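Local coordinates for protein alcohol oxidase (Myceliophthora thermophila, PDB 6F74) that binds FAD and, as a VAO-type flavoprotein, probably oxidises its substrates at the expense of molecular oxygen, at residues T217-A221 against N222-A226; L472-G476 against Q477-D481; K508-S511 against R512-D516; P549-D553 against A554-K558. All blocks are in the same frame, centred on the assembly; numbering follows the deposited sequence.

All four contacts are local and lie one after another along the chain; none nests in or crosses another. Contact 1 closes the turn between helix 212-221 and the short strand 224-225, in the FAD-binding region. Contact 2 turns the chain from strand 467-472, part of a seven-stranded antiparallel sheet, into helix 477-480. Soon after, contact 3 starts the long helix 512-533 beside a glycan, with its centre about 38 Å from that of contact 2. Contact 4 is the short helix 551-556 of the berberine-like region, next in the chain after helix 512-533; at their nearest atoms contacts 3 and 4 are about 11 Å apart.

Contact 1. Residues T217-A221 against N222-A226; sequences TVAQA and NNVIA
Ala219 is the tightly packed residue here: its CB meets the CB of Ala226 at 3.7 Å and CG2 of Val224 at 3.9 Å, while Ile204 of strand 203-208 and Trp416 of helix 415-422 also touch it. The backbone brings Val224 into place, since its N makes an almost straight hydrogen bond to Ala219 O (2.9 Å, 177°). One residue earlier Asn223 N bonds to Gln220 O at 3.1 Å. With Asn223 at positive phi in the C-prime position, these two bonds form a Schellman motif, which ends helix 212-221 and sends the chain into strand 224-225, where Ile225 pairs with His305. Asn222 folds back against the helix: with CG beside its backbone N (chi1 -68°), ND2 reaches Val218 O at 2.7 Å, tilted from the carbonyl plane, and lies alongside CG1 of Val218. The same oxygen takes a weak bond from Asn222 N. Without the amide, as with an alanine here, Val218 O is likely to keep little more than that weak backbone bond, and CG1 of Val218 to lose its neighbour. The outer side is looser and wetter. A water donates to both Gln220 O and Asn223 OD1, at 3.2 Å each, and Asn307 ND2 also bonds to Asn223 OD1; on the exposed Gln220, OE1 is hydrogen-bonded to NE1 of Trp420.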
loop_
_atom_site.group_PDB
_atom_site.type_symbol
_atom_site.label_atom_id
_atom_site.label_comp_id
_atom_site.label_asym_id
_atom_site.label_seq_id
_atom_site.Cartn_x
_atom_site.Cartn_y
_atom_site.Cartn_z
ATOM N N THR A 217 7.942 4.783 -17.312
ATOM C CA THR A 217 8.768 4.822 -18.530
ATOM C C THR A 217 8.016 5.442 -19.724
ATOM O O THR A 217 8.570 6.219 -20.487
ATOM C CB THR A 217 9.233 3.384 -18.859
ATOM O OG1 THR A 217 10.076 2.929 -17.804
ATOM C CG2 THR A 217 9.978 3.289 -20.207
ATOM N N VAL A 218 6.739 5.100 -19.864
ATOM C CA VAL A 218 5.897 5.646 -20.943
ATOM C C VAL A 218 5.513 7.101 -20.685
ATOM O O VAL A 218 5.503 7.928 -21.611
ATOM C CB VAL A 218 4.657 4.758 -21.175
ATOM C CG1 VAL A 218 3.711 5.383 -22.194
ATOM C CG2 VAL A 218 5.106 3.382 -21.674
ATOM N N ALA A 219 5.168 7.430 -19.445
ATOM C CA ALA A 219 4.859 8.826 -19.096
ATOM C C ALA A 219 6.061 9.753 -19.368
ATOM O O ALA A 219 5.924 10.859 -19.956
ATOM C CB ALA A 219 4.432 8.922 -17.648
ATOM N N GLN A 220 7.240 9.270 -18.992
ATOM C CA GLN A 220 8.485 9.999 -19.238
ATOM C C GLN A 220 8.779 10.181 -20.713
ATOM O O GLN A 220 9.123 11.271 -21.152
ATOM C CB GLN A 220 9.641 9.317 -18.525
ATOM C CG GLN A 220 10.966 10.066 -18.620
ATOM C CD GLN A 220 11.926 9.757 -17.462
ATOM O OE1 GLN A 220 11.566 9.113 -16.460
ATOM N NE2 GLN A 220 13.167 10.248 -17.584
ATOM N N ALA A 221 8.586 9.129 -21.498
ATOM C CA ALA A 221 8.780 9.220 -22.954
ATOM C C ALA A 221 7.841 10.234 -23.591
ATOM O O ALA A 221 8.151 10.777 -24.622
ATOM C CB ALA A 221 8.580 7.847 -23.591
ATOM N N ASN A 222 6.696 10.483 -22.961
ATOM C CA ASN A 222 5.699 11.401 -23.484
ATOM C C ASN A 222 5.617 12.729 -22.742
ATOM O O ASN A 222 4.644 13.477 -22.924
ATOM C CB ASN A 222 4.357 10.663 -23.509
ATOM C CG ASN A 222 4.350 9.551 -24.542
ATOM O OD1 ASN A 222 4.278 9.819 -25.743
ATOM N ND2 ASN A 222 4.464 8.312 -24.088
ATOM N N ASN A 223 6.646 13.039 -21.938
ATOM C CA ASN A 223 6.717 14.300 -21.203
ATOM C C ASN A 223 5.449 14.599 -20.376
ATOM O O ASN A 223 4.945 15.718 -20.377
ATOM C CB ASN A 223 7.024 15.446 -22.186
ATOM C CG ASN A 223 7.540 16.714 -21.495
ATOM O OD1 ASN A 223 8.152 16.662 -20.434
ATOM N ND2 ASN A 223 7.291 17.870 -22.124
ATOM N N VAL A 224 4.903 13.590 -19.703
ATOM C CA VAL A 224 3.758 13.821 -18.821
ATOM C C VAL A 224 4.028 13.236 -17.443
ATOM O O VAL A 224 4.977 12.476 -17.235
ATOM C CB VAL A 224 2.435 13.286 -19.401
ATOM C CG1 VAL A 224 2.103 13.988 -20.724
ATOM C CG2 VAL A 224 2.498 11.771 -19.576
ATOM N N ILE A 225 3.165 13.599 -16.511
ATOM C CA ILE A 225 3.255 13.162 -15.125
ATOM C C ILE A 225 2.192 12.112 -14.866
ATOM O O ILE A 225 1.003 12.389 -14.974
ATOM C CB ILE A 225 3.086 14.336 -14.148
ATOM C CG1 ILE A 225 4.204 15.364 -14.375
ATOM C CG2 ILE A 225 3.124 13.845 -12.694
ATOM C CD1 ILE A 225 4.092 16.616 -13.544
ATOM N N ALA A 226 2.643 10.909 -14.542
ATOM C CA ALA A 226 1.800 9.834 -14.079
ATOM C C ALA A 226 1.913 9.859 -12.562
ATOM O O ALA A 226 3.013 9.863 -12.003
ATOM C CB ALA A 226 2.297 8.492 -14.611
HETATM O O HOH W 1 9.623 13.945 -19.521
#

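Contact 2. Residues L472-G476 against Q477-D481; sequences LVSGG and QVFKD
The Phe479 ring lies flat over Gly475, whose CA sits 3.4 Å above the ring centre and only 5° off its normal, a close CH-pi contact. Gly475 N is over the same face, 3.5 Å from CE1. The ring reaches back over the preceding loop because CG stands beside the backbone N of Phe479, anti to the carbonyl carbon (chi1 -77°). Pro497 touches the ring too. Gly475 would probably lose the CH-pi cover over its CA and N were a serine in place of Phe479, leaving this glycine-rich bend freer to move. Gly475 and Gly476 both have positive phi, and Gly476 is the N-cap of helix 477-480, the short helix that follows strand 467-472 of the seven-stranded sheet. Gly476 O receives Lys480 N at 3.1 Å, nearly straight, while Gly475 O takes Val478 N in a more bent bond. Ser474 OG meets CG1 of Val478 at 3.3 Å; the serine hydroxyl has its strongest polar partner in Trp493 O, outside the two segments. Gln477 bends at chi2 to bring NE2 to Asp481 OD1 at 2.7 Å, the acceptor lying in the amide plane although the carboxylate is approached from above its own plane. At the start of the loop Val473 packs on His246, a residue of the FAD site, and its side chain lies about 7 Å from the flavin cofactor.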
loop_
_atom_site.group_PDB
_atom_site.type_symbol
_atom_site.label_atom_id
_atom_site.label_comp_id
_atom_site.label_asym_id
_atom_site.label_seq_id
_atom_site.Cartn_x
_atom_site.Cartn_y
_atom_site.Cartn_z
ATOM N N LEU A 472 2.662 13.660 3.732
ATOM C CA LEU A 472 2.079 14.939 3.398
ATOM C C LEU A 472 1.638 14.824 1.931
ATOM O O LEU A 472 2.303 15.308 1.016
ATOM C CB LEU A 472 3.074 16.058 3.640
ATOM C CG LEU A 472 2.557 17.477 3.424
ATOM C CD1 LEU A 472 1.367 17.805 4.342
ATOM C CD2 LEU A 472 3.706 18.442 3.648
ATOM N N VAL A 473 0.518 14.145 1.738
ATOM C CA VAL A 473 0.122 13.672 0.400
ATOM C C VAL A 473 -1.265 14.048 -0.021
ATOM O O VAL A 473 -1.644 13.721 -1.107
ATOM C CB VAL A 473 0.290 12.140 0.262
ATOM C CG1 VAL A 473 1.737 11.740 0.505
ATOM C CG2 VAL A 473 -0.620 11.393 1.207
ATOM N N SER A 474 -2.023 14.738 0.815
ATOM C CA SER A 474 -3.363 15.151 0.453
ATOM C C SER A 474 -3.358 16.678 0.432
ATOM O O SER A 474 -2.306 17.263 0.198
ATOM C CB SER A 474 -4.392 14.550 1.388
ATOM O OG SER A 474 -5.722 14.967 1.087
ATOM N N GLY A 475 -4.503 17.316 0.644
ATOM C CA GLY A 475 -4.631 18.739 0.420
ATOM C C GLY A 475 -4.721 19.024 -1.068
ATOM O O GLY A 475 -4.825 18.109 -1.873
ATOM N N GLY A 476 -4.678 20.299 -1.433
ATOM C CA GLY A 476 -4.664 20.724 -2.848
ATOM C C GLY A 476 -5.728 20.061 -3.708
ATOM O O GLY A 476 -6.924 20.221 -3.462
ATOM N N GLN A 477 -5.297 19.320 -4.726
ATOM C CA GLN A 477 -6.239 18.747 -5.697
ATOM C C GLN A 477 -7.073 17.630 -5.065
ATOM O O GLN A 477 -8.217 17.425 -5.449
ATOM C CB GLN A 477 -5.523 18.250 -6.948
ATOM C CG GLN A 477 -6.416 17.852 -8.122
ATOM C CD GLN A 477 -7.246 19.003 -8.635
ATOM O OE1 GLN A 477 -6.738 20.105 -8.853
ATOM N NE2 GLN A 477 -8.548 18.759 -8.795
ATOM N N VAL A 478 -6.530 16.960 -4.050
ATOM C CA VAL A 478 -7.279 15.921 -3.343
ATOM C C VAL A 478 -8.509 16.517 -2.653
ATOM O O VAL A 478 -9.586 15.897 -2.647
ATOM C CB VAL A 478 -6.422 15.144 -2.316
ATOM C CG1 VAL A 478 -7.232 13.997 -1.708
ATOM C CG2 VAL A 478 -5.160 14.579 -2.959
ATOM N N PHE A 479 -8.344 17.715 -2.086
ATOM C CA PHE A 479 -9.457 18.461 -1.492
ATOM C C PHE A 479 -10.440 18.876 -2.585
ATOM O O PHE A 479 -11.637 18.635 -2.493
ATOM C CB PHE A 479 -8.924 19.700 -0.750
ATOM C CG PHE A 479 -8.298 19.411 0.608
ATOM C CD1 PHE A 479 -8.107 18.113 1.092
ATOM C CD2 PHE A 479 -7.861 20.470 1.391
ATOM C CE1 PHE A 479 -7.538 17.887 2.331
ATOM C CE2 PHE A 479 -7.267 20.243 2.639
ATOM C CZ PHE A 479 -7.118 18.956 3.113
ATOM N N LYS A 480 -9.916 19.489 -3.629
ATOM C CA LYS A 480 -10.735 19.895 -4.749
ATOM C C LYS A 480 -11.567 18.753 -5.336
ATOM O O LYS A 480 -12.741 18.948 -5.638
ATOM C CB LYS A 480 -9.868 20.528 -5.838
ATOM C CG LYS A 480 -10.647 20.927 -7.079
ATOM C CD LYS A 480 -9.977 22.093 -7.781
ATOM C CE LYS A 480 -10.656 22.422 -9.105
ATOM N NZ LYS A 480 -10.156 23.751 -9.534
ATOM N N ASP A 481 -10.985 17.552 -5.418
ATOM C CA ASP A 481 -11.644 16.413 -6.060
ATOM C C ASP A 481 -12.818 15.872 -5.240
ATOM O O ASP A 481 -13.419 14.884 -5.601
ATOM C CB ASP A 481 -10.643 15.284 -6.344
ATOM C CG ASP A 481 -9.667 15.606 -7.454
ATOM O OD1 ASP A 481 -9.929 16.532 -8.244
ATOM O OD2 ASP A 481 -8.624 14.919 -7.547
#

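Contact 3. Residues K508-S511 against R512-D516; sequences KVAS and REIRD. With NAG (2-acetamido-2-deoxy-beta-D-glucopyranose), chain E.
Ser511 OG accepts the N-H of Ile514 at 3.2 Å (155°), a capping bond made possible by a chi1 of 65°, which sets OG between the backbone N and the carbonyl carbon. The carbonyl oxygen of the same residue takes Arg515 N at 3.2 Å, so both oxygens of Ser511 serve the first turn. Ile514 leans over this pair: its CG2 comes close to Ser511 O and then meets Ala510 CB at 3.8 Å. Glu513 curls back at chi2, bringing OE1 to 3.6 Å from Ser511 CB. Two arginines face a sugar. Arg515 runs out extended from CG to NE, and the acetamido methyl C8 of the N-acetylglucosamine stands 3.9 Å above its guanidinium plane, over the centre; the Arg515 guanidinium is held by Tyr102, NH1 bonding to Tyr102 O, with a cation-pi contact besides. Arg512 has sugar O3 at the edge of its guanidinium, in plane, with NE 4.0 Å from O3, a loose contact; its CD lies 3.8 Å from O4, and a second N-acetylglucosamine touches it as well. The arrangement is a serine N-cap at the head of helix 512-533, set at the protein surface beside a glycan that is probably carried by Asn103.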
loop_
_atom_site.group_PDB
_atom_site.type_symbol
_atom_site.label_atom_id
_atom_site.label_comp_id
_atom_site.label_asym_id
_atom_site.label_seq_id
_atom_site.Cartn_x
_atom_site.Cartn_y
_atom_site.Cartn_z
ATOM N N LYS A 508 11.797 -11.896 13.273
ATOM C CA LYS A 508 11.550 -12.674 12.054
ATOM C C LYS A 508 10.847 -13.997 12.399
ATOM O O LYS A 508 9.882 -14.385 11.739
ATOM C CB LYS A 508 12.901 -12.927 11.368
ATOM C CG LYS A 508 12.861 -13.721 10.082
ATOM C CD LYS A 508 14.275 -13.866 9.538
ATOM C CE LYS A 508 15.092 -14.907 10.299
ATOM N NZ LYS A 508 16.458 -14.985 9.725
ATOM N N VAL A 509 11.338 -14.679 13.440
ATOM C CA VAL A 509 10.654 -15.838 14.016
ATOM C C VAL A 509 9.956 -15.367 15.293
ATOM O O VAL A 509 10.567 -15.261 16.346
ATOM C CB VAL A 509 11.597 -17.026 14.301
ATOM C CG1 VAL A 509 10.786 -18.248 14.768
ATOM C CG2 VAL A 509 12.380 -17.400 13.052
ATOM N N ALA A 510 8.658 -15.123 15.175
ATOM C CA ALA A 510 7.862 -14.469 16.186
ATOM C C ALA A 510 6.853 -15.428 16.806
ATOM O O ALA A 510 6.017 -15.938 16.119
ATOM C CB ALA A 510 7.118 -13.295 15.557
ATOM N N SER A 511 6.916 -15.605 18.117
ATOM C CA SER A 511 5.887 -16.335 18.869
ATOM C C SER A 511 4.541 -15.620 18.771
ATOM O O SER A 511 4.487 -14.422 18.554
ATOM C CB SER A 511 6.290 -16.448 20.342
ATOM O OG SER A 511 6.318 -15.170 20.943
ATOM N N ARG A 512 3.458 -16.354 18.948
ATOM C CA ARG A 512 2.111 -15.740 18.961
ATOM C C ARG A 512 1.967 -14.674 20.035
ATOM O O ARG A 512 1.326 -13.641 19.804
ATOM C CB ARG A 512 0.984 -16.781 19.069
ATOM C CG ARG A 512 0.421 -17.118 17.682
ATOM C CD ARG A 512 -0.341 -18.447 17.648
ATOM N NE ARG A 512 -1.776 -18.252 17.894
ATOM C CZ ARG A 512 -2.370 -18.224 19.087
ATOM N NH1 ARG A 512 -1.680 -18.385 20.233
ATOM N NH2 ARG A 512 -3.701 -18.000 19.144
ATOM N N GLU A 513 2.593 -14.922 21.182
ATOM C CA GLU A 513 2.500 -14.032 22.328
ATOM C C GLU A 513 3.158 -12.705 22.047
ATOM O O GLU A 513 2.621 -11.668 22.386
ATOM C CB GLU A 513 3.136 -14.683 23.578
ATOM C CG GLU A 513 2.384 -15.898 24.031
ATOM C CD GLU A 513 2.621 -17.201 23.263
ATOM O OE1 GLU A 513 3.254 -17.325 22.140
ATOM O OE2 GLU A 513 2.112 -18.161 23.872
ATOM N N ILE A 514 4.327 -12.751 21.419
ATOM C CA ILE A 514 5.081 -11.545 21.094
ATOM C C ILE A 514 4.333 -10.734 20.043
ATOM O O ILE A 514 4.237 -9.515 20.171
ATOM C CB ILE A 514 6.546 -11.860 20.686
ATOM C CG1 ILE A 514 7.485 -10.688 21.004
ATOM C CG2 ILE A 514 6.677 -12.284 19.230
ATOM C CD1 ILE A 514 7.660 -9.645 19.938
ATOM N N ARG A 515 3.757 -11.397 19.050
ATOM C CA ARG A 515 2.983 -10.692 18.024
ATOM C C ARG A 515 1.714 -10.040 18.615
ATOM O O ARG A 515 1.374 -8.903 18.240
ATOM C CB ARG A 515 2.608 -11.619 16.863
ATOM C CG ARG A 515 1.686 -10.933 15.868
ATOM C CD ARG A 515 1.859 -11.463 14.473
ATOM N NE ARG A 515 1.162 -10.670 13.469
ATOM C CZ ARG A 515 1.240 -10.893 12.154
ATOM N NH1 ARG A 515 1.973 -11.906 11.690
ATOM N NH2 ARG A 515 0.568 -10.126 11.286
ATOM N N ASP A 516 1.030 -10.742 19.523
ATOM C CA ASP A 516 -0.168 -10.179 20.173
ATOM C C ASP A 516 0.181 -8.956 21.030
ATOM O O ASP A 516 -0.595 -7.995 21.082
ATOM C CB ASP A 516 -0.881 -11.198 21.074
ATOM C CG ASP A 516 -1.409 -12.396 20.330
ATOM O OD1 ASP A 516 -1.645 -12.357 19.078
ATOM O OD2 ASP A 516 -1.591 -13.408 21.018
HETATM C C1 NAG E . 0.613 -17.391 11.724
HETATM C C2 NAG E . -0.753 -17.046 12.318
HETATM C C3 NAG E . -1.046 -17.939 13.516
HETATM C C4 NAG E . -0.931 -19.404 13.156
HETATM C C5 NAG E . 0.426 -19.661 12.518
HETATM C C6 NAG E . 0.572 -21.053 11.948
HETATM C C7 NAG E . -1.713 -14.752 12.269
HETATM C C8 NAG E . -1.726 -13.411 12.927
HETATM N N2 NAG E . -0.868 -15.667 12.795
HETATM O O3 NAG E . -2.364 -17.691 13.990
HETATM O O4 NAG E . -1.112 -20.193 14.340
HETATM O O5 NAG E . 0.564 -18.792 11.416
HETATM O O6 NAG E . -0.420 -21.288 10.928
HETATM O O7 NAG E . -2.441 -14.956 11.307
#

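Contact 4. Residues P549-D553 against A554-K558; sequences PEYID and AFYGK
Between Glu550, the N-cap, and Gly557 the backbone makes one short helix: Ala554 N bonds to Glu550 O, Phe555 N to Tyr551 O at 2.8 Å and Tyr556 N to Ile552 O at 2.9 Å, before Gly557, with positive phi, leaves it with weak bonds to Ile552 O and Asp553 O. Three aromatic residues dress this helix. Tyr551 and Phe555 form an edge-to-face pair, the edge of the tyrosine toward the phenylalanine face, with centroids 5.8 Å apart and planes at 64°. A chi1 of 80° sets Tyr551 CG between its backbone N and carbonyl carbon and helps to bring the ring edge toward Phe555. Tyr551 CB sits 4.3 Å above the Phe555 ring, over its centre. Tyr556 meets Tyr551 more distantly and edge to edge, CE2 to CE1 at 4.5 Å, and has CB of Phe555 over the middle of one face. Around them, Met541 touches both Phe555 and Tyr556, and Leu162 reaches Phe555. The side chain of Tyr556 is about 5 Å from that of Arg164, an FAD-site residue. Across the contact, therefore, the rings are held by edge-to-face, CH-pi and apolar contacts, and the hydroxyl of the buried Tyr556 has its polar partner in Thr580 O; this is consistent with a second-shell role near the FAD site.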
loop_
_atom_site.group_PDB
_atom_site.type_symbol
_atom_site.label_atom_id
_atom_site.label_comp_id
_atom_site.label_asym_id
_atom_site.label_seq_id
_atom_site.Cartn_x
_atom_site.Cartn_y
_atom_site.Cartn_z
ATOM N N PRO A 549 -10.490 -3.477 15.501
ATOM C CA PRO A 549 -11.918 -3.810 15.570
ATOM C C PRO A 549 -12.827 -2.839 14.817
ATOM O O PRO A 549 -13.926 -3.217 14.400
ATOM C CB PRO A 549 -12.245 -3.694 17.070
ATOM C CG PRO A 549 -10.943 -3.936 17.771
ATOM C CD PRO A 549 -9.877 -3.405 16.837
ATOM N N GLU A 550 -12.410 -1.582 14.717
ATOM C CA GLU A 550 -13.198 -0.579 14.006
ATOM C C GLU A 550 -12.687 -0.299 12.610
ATOM O O GLU A 550 -12.948 0.785 12.078
ATOM C CB GLU A 550 -13.217 0.711 14.823
ATOM C CG GLU A 550 -13.742 0.566 16.245
ATOM C CD GLU A 550 -15.172 0.099 16.326
ATOM O OE1 GLU A 550 -15.949 0.321 15.349
ATOM O OE2 GLU A 550 -15.518 -0.528 17.375
ATOM N N TYR A 551 -11.968 -1.255 12.014
ATOM C CA TYR A 551 -11.353 -1.067 10.687
ATOM C C TYR A 551 -12.322 -0.659 9.610
ATOM O O TYR A 551 -11.926 0.032 8.709
ATOM C CB TYR A 551 -10.579 -2.306 10.191
ATOM C CG TYR A 551 -11.446 -3.405 9.609
ATOM C CD1 TYR A 551 -11.859 -3.384 8.250
ATOM C CD2 TYR A 551 -11.868 -4.458 10.393
ATOM C CE1 TYR A 551 -12.681 -4.390 7.725
ATOM C CE2 TYR A 551 -12.671 -5.481 9.872
ATOM C CZ TYR A 551 -13.088 -5.435 8.557
ATOM O OH TYR A 551 -13.911 -6.418 8.077
ATOM N N ILE A 552 -13.583 -1.095 9.676
ATOM C CA ILE A 552 -14.562 -0.761 8.618
ATOM C C ILE A 552 -14.689 0.768 8.524
ATOM O O ILE A 552 -14.593 1.383 7.435
ATOM C CB ILE A 552 -15.943 -1.442 8.883
ATOM C CG1 ILE A 552 -15.853 -2.915 8.519
ATOM C CG2 ILE A 552 -17.074 -0.744 8.111
ATOM C CD1 ILE A 552 -17.064 -3.805 8.828
ATOM N N ASP A 553 -14.917 1.353 9.681
ATOM C CA ASP A 553 -14.998 2.812 9.852
ATOM C C ASP A 553 -13.736 3.521 9.390
ATOM O O ASP A 553 -13.775 4.468 8.586
ATOM C CB ASP A 553 -15.216 3.126 11.338
ATOM C CG ASP A 553 -16.246 4.151 11.561
ATOM O OD1 ASP A 553 -16.059 5.311 11.146
ATOM O OD2 ASP A 553 -17.261 3.789 12.174
ATOM N N ALA A 554 -12.607 3.041 9.897
ATOM C CA ALA A 554 -11.289 3.595 9.575
ATOM C C ALA A 554 -11.033 3.570 8.067
ATOM O O ALA A 554 -10.701 4.588 7.478
ATOM C CB ALA A 554 -10.214 2.815 10.297
ATOM N N PHE A 555 -11.241 2.416 7.466
ATOM C CA PHE A 555 -10.830 2.172 6.097
ATOM C C PHE A 555 -11.759 2.815 5.064
ATOM O O PHE A 555 -11.303 3.409 4.101
ATOM C CB PHE A 555 -10.736 0.642 5.859
ATOM C CG PHE A 555 -9.495 -0.019 6.433
ATOM C CD1 PHE A 555 -8.674 0.594 7.404
ATOM C CD2 PHE A 555 -9.139 -1.303 5.990
ATOM C CE1 PHE A 555 -7.553 -0.064 7.903
ATOM C CE2 PHE A 555 -8.018 -1.947 6.481
ATOM C CZ PHE A 555 -7.223 -1.326 7.453
ATOM N N TYR A 556 -13.063 2.700 5.295
ATOM C CA TYR A 556 -14.104 3.047 4.317
ATOM C C TYR A 556 -14.985 4.236 4.709
ATOM O O TYR A 556 -15.514 4.942 3.835
ATOM C CB TYR A 556 -14.977 1.801 4.051
ATOM C CG TYR A 556 -14.128 0.603 3.708
ATOM C CD1 TYR A 556 -13.381 0.567 2.544
ATOM C CD2 TYR A 556 -14.028 -0.482 4.573
ATOM C CE1 TYR A 556 -12.576 -0.538 2.241
ATOM C CE2 TYR A 556 -13.229 -1.575 4.272
ATOM C CZ TYR A 556 -12.504 -1.586 3.094
ATOM O OH TYR A 556 -11.709 -2.667 2.784
ATOM N N GLY A 557 -15.137 4.459 6.018
ATOM C CA GLY A 557 -16.002 5.512 6.518
ATOM C C GLY A 557 -17.453 5.361 6.089
ATOM O O GLY A 557 -17.968 4.261 5.881
ATOM N N LYS A 558 -18.081 6.509 5.889
ATOM C CA LYS A 558 -19.489 6.595 5.528
ATOM C C LYS A 558 -19.801 6.102 4.111
ATOM O O LYS A 558 -20.957 5.866 3.800
ATOM C CB LYS A 558 -19.964 8.045 5.697
ATOM C CG LYS A 558 -19.810 8.544 7.108
ATOM C CD LYS A 558 -20.598 9.841 7.265
ATOM C CE LYS A 558 -20.171 10.582 8.509
ATOM N NZ LYS A 558 -21.200 11.610 8.848
#